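Local atomic coordinates of alpha-1,2-mannosidase (PDB entry 2WW2), a protein that hydrolyses alpha-mannosidic linkages with inversion, as a calcium-dependent mannosidase of glycoside hydrolase family 92, probably acting on alpha-1,2 bonds. Residues H25-P30 with L295-E300. Sequence-based numbering, arbitrary orientation.
Sequences HGNTYP and LLFPRE
Phe297 swings its CG beside the backbone N and anti to the carbonyl carbon (chi1 -59°), which sends the benzyl group out from 295-300 toward the loop 25-30. Tyr29 meets it from the opposite direction: chi1 of 66° tucks CG between its own backbone N and carbonyl carbon, and the phenol ring then extends the hydroxyl toward Phe297. The two side chains meet at the far end of the Phe297 ring, where Tyr29 OH lies at the edge, near the ring plane, 4.1 Å from Phe297 CZ. Asn27 reaches the same ring carbon at an angle, with Asn27 ND2 also 4.1 Å from Phe297 CZ and the amide plane turned 38° from the ring. This is loose van der Waals contact, with no hydrogen bond or ring stack between the segments and only 77 Å² buried. The backbone O of Gln69 accepts hydrogen bonds from both Asn27 ND2 and Tyr29 OH. That shared acceptor holds amide and phenol together, so Phe297 CZ lies beside two polar groups already hydrogen-bonded. Phe40 packs edge-to-face against Phe297, and a glycerol, probably from crystallisation, lies close to the Phe297 side chain. The contact joins the regions assigned to the N-terminal and catalytic domains of family 92. Loop 25-30 precedes strand 40-44, against which Tyr29 and Pro30 pack, while 295-300 runs from the end of helix 281-294 through a cis peptide before Pro298 into strand 299-304, with strand 326-330 touching Phe297 and helix 338-345 touching Pro298.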
loop_
_atom_site.group_PDB
_atom_site.type_symbol
_atom_site.label_atom_id
_atom_site.label_comp_id
_atom_site.label_asym_id
_atom_site.label_seq_id
_atom_site.Cartn_x
_atom_site.Cartn_y
_atom_site.Cartn_z
ATOM N N HIS A 25 22.206 -2.265 -8.723
ATOM C CA HIS A 25 23.490 -2.752 -9.224
ATOM C C HIS A 25 23.357 -4.023 -10.065
ATOM O O HIS A 25 24.355 -4.622 -10.447
ATOM C CB HIS A 25 24.470 -2.974 -8.071
ATOM C CG HIS A 25 25.005 -1.701 -7.496
ATOM N ND1 HIS A 25 25.897 -0.896 -8.173
ATOM C CD2 HIS A 25 24.766 -1.086 -6.312
ATOM C CE1 HIS A 25 26.186 0.161 -7.430
ATOM N NE2 HIS A 25 25.516 0.068 -6.295
ATOM N N GLY A 26 22.129 -4.439 -10.376
ATOM C CA GLY A 26 21.969 -5.682 -11.152
ATOM C C GLY A 26 22.358 -5.550 -12.622
ATOM O O GLY A 26 21.856 -4.677 -13.322
ATOM N N ASN A 27 23.246 -6.430 -13.100
ATOM C CA ASN A 27 23.553 -6.512 -14.528
ATOM C C ASN A 27 22.459 -7.225 -15.313
ATOM O O ASN A 27 21.747 -8.057 -14.787
ATOM C CB ASN A 27 24.862 -7.284 -14.753
ATOM C CG ASN A 27 26.083 -6.375 -14.868
ATOM O OD1 ASN A 27 25.988 -5.179 -15.223
ATOM N ND2 ASN A 27 27.245 -6.949 -14.581
ATOM N N THR A 28 22.356 -6.939 -16.600
ATOM C CA THR A 28 21.346 -7.608 -17.407
ATOM C C THR A 28 21.919 -8.182 -18.687
ATOM O O THR A 28 21.149 -8.520 -19.590
ATOM C CB THR A 28 20.170 -6.660 -17.783
ATOM O OG1 THR A 28 20.658 -5.595 -18.607
ATOM C CG2 THR A 28 19.484 -6.062 -16.521
ATOM N N TYR A 29 23.241 -8.331 -18.783
ATOM C CA TYR A 29 23.801 -8.754 -20.080
ATOM C C TYR A 29 24.142 -10.242 -20.175
ATOM O O TYR A 29 24.592 -10.848 -19.213
ATOM C CB TYR A 29 24.991 -7.878 -20.524
ATOM C CG TYR A 29 26.267 -7.950 -19.687
ATOM C CD1 TYR A 29 27.253 -8.901 -19.951
ATOM C CD2 TYR A 29 26.489 -7.042 -18.655
ATOM C CE1 TYR A 29 28.455 -8.935 -19.212
ATOM C CE2 TYR A 29 27.676 -7.062 -17.905
ATOM C CZ TYR A 29 28.649 -8.010 -18.193
ATOM O OH TYR A 29 29.824 -8.044 -17.463
ATOM N N PRO A 30 23.940 -10.825 -21.367
ATOM C CA PRO A 30 24.154 -12.272 -21.531
ATOM C C PRO A 30 25.643 -12.604 -21.724
ATOM O O PRO A 30 26.099 -12.814 -22.839
ATOM C CB PRO A 30 23.346 -12.608 -22.787
ATOM C CG PRO A 30 23.390 -11.297 -23.605
ATOM C CD PRO A 30 23.398 -10.176 -22.574
ATOM N N LEU A 295 29.373 -18.182 -10.971
ATOM C CA LEU A 295 30.770 -18.476 -11.308
ATOM C C LEU A 295 31.476 -17.416 -12.187
ATOM O O LEU A 295 32.587 -17.646 -12.665
ATOM C CB LEU A 295 30.873 -19.828 -12.023
ATOM C CG LEU A 295 30.267 -21.043 -11.299
ATOM C CD1 LEU A 295 30.698 -22.313 -12.017
ATOM C CD2 LEU A 295 30.686 -21.082 -9.816
ATOM N N LEU A 296 30.812 -16.300 -12.436
ATOM C CA LEU A 296 31.395 -15.234 -13.256
ATOM C C LEU A 296 32.344 -14.311 -12.489
ATOM O O LEU A 296 33.423 -13.977 -12.993
ATOM C CB LEU A 296 30.290 -14.407 -13.916
ATOM C CG LEU A 296 29.442 -15.139 -14.969
ATOM C CD1 LEU A 296 28.269 -14.246 -15.417
ATOM C CD2 LEU A 296 30.282 -15.616 -16.166
ATOM N N PHE A 297 31.946 -13.883 -11.288
ATOM C CA PHE A 297 32.707 -12.864 -10.521
ATOM C C PHE A 297 33.120 -13.437 -9.166
ATOM O O PHE A 297 32.481 -14.356 -8.669
ATOM C CB PHE A 297 31.836 -11.623 -10.240
ATOM C CG PHE A 297 31.301 -10.939 -11.474
ATOM C CD1 PHE A 297 31.996 -9.872 -12.041
ATOM C CD2 PHE A 297 30.095 -11.329 -12.033
ATOM C CE1 PHE A 297 31.504 -9.206 -13.161
ATOM C CE2 PHE A 297 29.583 -10.678 -13.171
ATOM C CZ PHE A 297 30.292 -9.619 -13.736
ATOM N N PRO A 298 34.201 -12.914 -8.565
ATOM C CA PRO A 298 35.069 -11.905 -9.170
ATOM C C PRO A 298 35.873 -12.516 -10.308
ATOM O O PRO A 298 36.112 -13.737 -10.334
ATOM C CB PRO A 298 35.995 -11.502 -8.010
ATOM C CG PRO A 298 36.123 -12.792 -7.192
ATOM C CD PRO A 298 34.689 -13.356 -7.240
ATOM N N ARG A 299 36.325 -11.686 -11.239
ATOM C CA ARG A 299 37.119 -12.197 -12.353
ATOM C C ARG A 299 38.591 -12.340 -11.977
ATOM O O ARG A 299 39.139 -11.557 -11.166
ATOM C CB ARG A 299 36.996 -11.293 -13.588
ATOM C CG ARG A 299 37.760 -9.948 -13.449
ATOM C CD ARG A 299 37.600 -9.098 -14.732
ATOM N NE ARG A 299 36.205 -8.676 -14.876
ATOM C CZ ARG A 299 35.294 -9.304 -15.614
ATOM N NH1 ARG A 299 35.613 -10.377 -16.344
ATOM N NH2 ARG A 299 34.055 -8.843 -15.641
ATOM N N GLU A 300 39.229 -13.357 -12.555
ATOM C CA GLU A 300 40.693 -13.470 -12.526
ATOM C C GLU A 300 41.237 -12.221 -13.222
ATOM O O GLU A 300 40.709 -11.809 -14.250
ATOM C CB GLU A 300 41.143 -14.733 -13.275
ATOM C CG GLU A 300 40.565 -16.022 -12.670
ATOM C CD GLU A 300 40.647 -17.239 -13.588
ATOM O OE1 GLU A 300 41.118 -17.117 -14.745
ATOM O OE2 GLU A 300 40.203 -18.321 -13.145
#